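Long-range contacts in beta-N-acetylhexosaminidase (Arthrobacter aurescens, PDB 3RCN), which probably hydrolyses terminal non-reducing N-acetyl-D-hexosamine residues in N-acetyl-beta-D-hexosaminides, as a glycoside hydrolase of family 20: residues A[237-242]-A[305-310]; A[252-257]-A[269-274]. All coordinates share one frame; numbering follows the deposited sequence.

Interaction 1. Residues A[237-242]-A[305-310]; sequences HITVIP and FPSPWI
Pro242 lays its CB-CG-CD side over one face of the Phe305 ring. Pro242 CB sits 3.7 Å from the centroid of that ring, 1° off the normal, a CH-pi contact, while Pro242 CG lies 3.6 Å from Phe305 CG. With CG anti to its carbonyl carbon (chi1 -57°), the ring of Phe305 is placed beside Pro242 and Val240. Val240 meets it at the edge, CG1 lying 3.7 Å from Phe305 CE2, and Leu176 and Val230 also touch Phe305. Further along, Ile241 CD1 comes obliquely to the indole of Trp309, 4.0 Å from CE3.

The polar link runs through water. One molecule donates to Val240 O, its oxygen 2.8 Å away. The same water accepts from Ser307 N at 3.1 Å and lies in the plane of the Phe305 ring at its edge. Ser307 OG turns back to its own segment, donating to Trp309 O at 2.7 Å on an in-plane lone pair; Ile241 CG1 and Thr239 CG2 pack on this hydroxyl.

The segments hold most of strand 239-243 and the start of strand 309-313, neighbours in the TIM barrel. The chemistry implies that, at the N-terminal ends of these strands, apolar packing and a bridging water join the two before direct backbone pairing begins: Pro242, which has no N-H to give, is hydrogen-bonded through its carbonyl to the backbone of Ser311.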
# COMPACT_ATOMS: atom_id res chain seq x y z
N HIS A 237 2.24 19.37 -0.51
CA HIS A 237 2.89 20.41 -1.31
C HIS A 237 3.59 19.83 -2.53
O HIS A 237 4.67 20.26 -2.93
CB HIS A 237 3.83 21.28 -0.47
CG HIS A 237 3.10 22.11 0.54
ND1 HIS A 237 2.50 23.31 0.21
CD2 HIS A 237 2.80 21.88 1.84
CE1 HIS A 237 1.89 23.79 1.28
NE2 HIS A 237 2.06 22.95 2.28
N ILE A 238 2.95 18.83 -3.10
CA ILE A 238 3.40 18.26 -4.34
C ILE A 238 2.38 18.62 -5.42
O ILE A 238 1.16 18.47 -5.22
CB ILE A 238 3.57 16.74 -4.19
CG1 ILE A 238 4.66 16.46 -3.15
CG2 ILE A 238 3.89 16.10 -5.52
CD1 ILE A 238 4.67 15.04 -2.63
N THR A 239 2.88 19.12 -6.54
CA THR A 239 2.04 19.45 -7.68
C THR A 239 1.96 18.19 -8.54
O THR A 239 2.98 17.54 -8.78
CB THR A 239 2.64 20.64 -8.47
OG1 THR A 239 2.55 21.83 -7.67
CG2 THR A 239 1.89 20.87 -9.79
N VAL A 240 0.76 17.82 -8.95
CA VAL A 240 0.59 16.65 -9.82
C VAL A 240 0.34 17.08 -11.26
O VAL A 240 -0.73 17.61 -11.59
CB VAL A 240 -0.57 15.76 -9.36
CG1 VAL A 240 -0.75 14.61 -10.34
CG2 VAL A 240 -0.33 15.21 -7.95
N ILE A 241 1.33 16.85 -12.12
CA ILE A 241 1.20 17.15 -13.54
C ILE A 241 0.78 15.89 -14.30
O ILE A 241 1.56 14.94 -14.43
CB ILE A 241 2.53 17.65 -14.11
CG1 ILE A 241 2.85 19.04 -13.55
CG2 ILE A 241 2.50 17.64 -15.63
CD1 ILE A 241 4.31 19.45 -13.76
N PRO A 242 -0.46 15.86 -14.78
CA PRO A 242 -0.93 14.67 -15.51
C PRO A 242 -0.41 14.72 -16.92
O PRO A 242 -0.19 15.80 -17.46
CB PRO A 242 -2.44 14.85 -15.51
CG PRO A 242 -2.62 16.36 -15.52
CD PRO A 242 -1.48 16.92 -14.71
N PHE A 305 -7.38 17.93 -12.16
CA PHE A 305 -6.03 18.41 -11.83
C PHE A 305 -5.92 19.93 -11.93
O PHE A 305 -5.97 20.48 -13.04
CB PHE A 305 -4.99 17.80 -12.78
CG PHE A 305 -4.98 16.31 -12.79
CD1 PHE A 305 -5.85 15.60 -13.61
CD2 PHE A 305 -4.10 15.60 -11.98
CE1 PHE A 305 -5.84 14.21 -13.61
CE2 PHE A 305 -4.09 14.21 -11.97
CZ PHE A 305 -4.95 13.51 -12.79
N PRO A 306 -5.75 20.60 -10.79
CA PRO A 306 -5.53 22.05 -10.65
C PRO A 306 -4.19 22.56 -11.21
O PRO A 306 -4.04 23.76 -11.38
CB PRO A 306 -5.60 22.26 -9.14
CG PRO A 306 -5.20 20.95 -8.57
CD PRO A 306 -5.79 19.93 -9.49
N SER A 307 -3.25 21.66 -11.48
CA SER A 307 -1.89 22.02 -11.90
C SER A 307 -1.78 23.04 -13.07
O SER A 307 -2.43 22.88 -14.10
CB SER A 307 -1.18 20.73 -12.32
OG SER A 307 0.03 21.00 -13.00
N PRO A 308 -0.93 24.07 -12.91
CA PRO A 308 -0.73 25.08 -13.97
C PRO A 308 -0.17 24.49 -15.27
O PRO A 308 -0.39 25.07 -16.32
CB PRO A 308 0.29 26.07 -13.37
CG PRO A 308 0.25 25.80 -11.88
CD PRO A 308 -0.11 24.35 -11.71
N TRP A 309 0.54 23.36 -15.20
CA TRP A 309 0.98 22.65 -16.41
C TRP A 309 0.17 21.38 -16.62
O TRP A 309 -0.24 20.71 -15.66
CB TRP A 309 2.45 22.26 -16.33
CG TRP A 309 3.38 23.38 -16.09
CD1 TRP A 309 3.95 24.19 -17.04
CD2 TRP A 309 3.89 23.82 -14.83
NE1 TRP A 309 4.77 25.12 -16.44
CE2 TRP A 309 4.75 24.92 -15.08
CE3 TRP A 309 3.68 23.41 -13.51
CZ2 TRP A 309 5.41 25.60 -14.06
CZ3 TRP A 309 4.34 24.10 -12.49
CH2 TRP A 309 5.20 25.18 -12.77
N ILE A 310 -0.04 21.03 -17.88
CA ILE A 310 -0.65 19.76 -18.24
C ILE A 310 0.20 19.18 -19.35
O ILE A 310 0.54 19.88 -20.29
CB ILE A 310 -2.09 19.97 -18.68
CG1 ILE A 310 -2.93 20.29 -17.44
CG2 ILE A 310 -2.63 18.77 -19.43
CD1 ILE A 310 -4.39 20.43 -17.72
O HOH W 1 -3.01 18.73 -10.52

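Interaction 2. Residues A[252-257]-A[269-274]; sequences AAIAAY and SPVEVW
Ala255 presents its methyl group to the extended chain at 271-273. Ala255 CB lies 3.5 Å from Val273 N and 3.6 Å from Glu272 C, so the methyl rests on the peptide link between Glu272 and Val273. The CA of Ala255 approaches Val271 O at 3.5 Å, a CA-H...O contact with an angle of 136° at the hydrogen.

Two valines flank this point. Val271 points toward the helix and sends CG1, the branch anti to its backbone N (chi1 176°), to Ile254 CG2 at 4.0 Å; the two side chains meet at a slant, and the rest of the isoleucine leads away from the loop. Val273 divides its branches between two alanines: CG2 faces Ala255 CB at 4.2 Å, and CG1 faces Ala252 CB at 4.4 Å. Glu272, between the valines, directs its CB away from the helix; its carboxylate OE1 has a long, weak ion pair with Arg200. Glu272 O accepts a hydrogen bond from the side-chain NE2 of Gln251, the residue before Ala252.

Both segments lie in the long excursion between barrel strands 239-243 and 309-313, and helix 251-256 also packs through Ala253 and Ala256 on Leu192 of helix 191-194. Between the two segments the chemistry is van der Waals contact with a CA-H...O approach, which implies weakly directional packing, with a clear polar tie nearby from Gln251 at the head of the helix.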
# COMPACT_ATOMS: atom_id res chain seq x y z
N ALA A 252 -3.85 2.55 -26.87
CA ALA A 252 -4.88 2.18 -25.91
C ALA A 252 -6.15 2.94 -26.22
O ALA A 252 -7.23 2.34 -26.27
CB ALA A 252 -4.42 2.42 -24.46
N ALA A 253 -6.03 4.24 -26.45
CA ALA A 253 -7.17 5.06 -26.86
C ALA A 253 -7.75 4.62 -28.22
O ALA A 253 -8.97 4.60 -28.41
CB ALA A 253 -6.76 6.53 -26.90
N ILE A 254 -6.89 4.25 -29.16
CA ILE A 254 -7.32 3.75 -30.46
C ILE A 254 -8.10 2.43 -30.35
O ILE A 254 -9.10 2.24 -31.04
CB ILE A 254 -6.13 3.62 -31.45
CG1 ILE A 254 -5.54 5.00 -31.74
CG2 ILE A 254 -6.56 2.96 -32.75
CD1 ILE A 254 -4.14 4.95 -32.30
N ALA A 255 -7.65 1.53 -29.49
CA ALA A 255 -8.40 0.30 -29.19
C ALA A 255 -9.82 0.60 -28.72
O ALA A 255 -10.79 0.01 -29.21
CB ALA A 255 -7.67 -0.57 -28.14
N ALA A 256 -9.93 1.50 -27.75
CA ALA A 256 -11.22 1.94 -27.22
C ALA A 256 -12.10 2.55 -28.30
O ALA A 256 -13.26 2.16 -28.45
CB ALA A 256 -11.00 2.95 -26.09
N TYR A 257 -11.54 3.51 -29.05
CA TYR A 257 -12.27 4.25 -30.09
C TYR A 257 -11.49 4.28 -31.40
O TYR A 257 -10.73 5.21 -31.66
CB TYR A 257 -12.56 5.68 -29.61
CG TYR A 257 -13.50 5.74 -28.42
CD1 TYR A 257 -14.87 5.79 -28.61
CD2 TYR A 257 -13.02 5.71 -27.12
CE1 TYR A 257 -15.75 5.83 -27.54
CE2 TYR A 257 -13.90 5.75 -26.03
CZ TYR A 257 -15.26 5.80 -26.26
OH TYR A 257 -16.15 5.84 -25.21
N SER A 269 -8.54 -6.82 -38.80
CA SER A 269 -8.78 -7.22 -37.42
C SER A 269 -8.70 -6.04 -36.44
O SER A 269 -7.77 -5.24 -36.51
CB SER A 269 -7.80 -8.32 -36.99
OG SER A 269 -7.97 -8.66 -35.62
N PRO A 270 -9.68 -5.95 -35.51
CA PRO A 270 -9.82 -4.80 -34.60
C PRO A 270 -8.57 -4.55 -33.76
O PRO A 270 -7.87 -5.47 -33.33
CB PRO A 270 -11.02 -5.18 -33.72
CG PRO A 270 -11.09 -6.68 -33.80
CD PRO A 270 -10.63 -7.04 -35.19
N VAL A 271 -8.28 -3.27 -33.56
CA VAL A 271 -7.11 -2.85 -32.80
C VAL A 271 -7.35 -3.13 -31.33
O VAL A 271 -8.43 -2.85 -30.80
CB VAL A 271 -6.86 -1.34 -32.98
CG1 VAL A 271 -5.70 -0.87 -32.12
CG2 VAL A 271 -6.63 -1.03 -34.46
N GLU A 272 -6.35 -3.70 -30.66
CA GLU A 272 -6.49 -3.95 -29.22
C GLU A 272 -5.34 -3.31 -28.42
O GLU A 272 -4.32 -2.92 -29.00
CB GLU A 272 -6.60 -5.45 -28.93
CG GLU A 272 -5.32 -6.23 -29.14
CD GLU A 272 -5.40 -7.63 -28.55
OE1 GLU A 272 -6.44 -8.30 -28.77
OE2 GLU A 272 -4.44 -8.06 -27.85
N VAL A 273 -5.51 -3.16 -27.10
CA VAL A 273 -4.48 -2.50 -26.30
C VAL A 273 -3.13 -3.19 -26.58
O VAL A 273 -3.07 -4.41 -26.67
CB VAL A 273 -4.80 -2.54 -24.78
CG1 VAL A 273 -3.69 -1.87 -23.99
CG2 VAL A 273 -6.12 -1.85 -24.49
N TRP A 274 -2.06 -2.42 -26.76
CA TRP A 274 -0.78 -3.02 -27.15
C TRP A 274 -0.23 -3.93 -26.06
O TRP A 274 -0.26 -3.56 -24.90
CB TRP A 274 0.26 -1.95 -27.50
CG TRP A 274 1.14 -2.35 -28.64
CD1 TRP A 274 0.85 -3.25 -29.65
CD2 TRP A 274 2.46 -1.86 -28.92
NE1 TRP A 274 1.91 -3.34 -30.52
CE2 TRP A 274 2.91 -2.49 -30.11
CE3 TRP A 274 3.31 -0.95 -28.29
CZ2 TRP A 274 4.16 -2.25 -30.66
CZ3 TRP A 274 4.56 -0.70 -28.84
CH2 TRP A 274 4.97 -1.34 -30.01

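In the fold
Following the chain from the N terminus, helix 223-235 leads into strand 239-243, the first side of interaction 1. Helix 251-256 comes next and supplies the first side of interaction 2, which closes a short loop, partly unmodelled, when the chain returns at 269-274. Helix 288-304 then carries the chain back to 305-310, where interaction 1 closes the wider loop. Interaction 2 is thus nested inside interaction 1. Their centres are 28 Å apart and their nearest atoms about 14 Å. Interaction 1 joins two strands of the catalytic barrel in a buried contact centred about 11 Å from the centre of the chain, whereas interaction 2 folds the excursion between those strands onto itself, farther out.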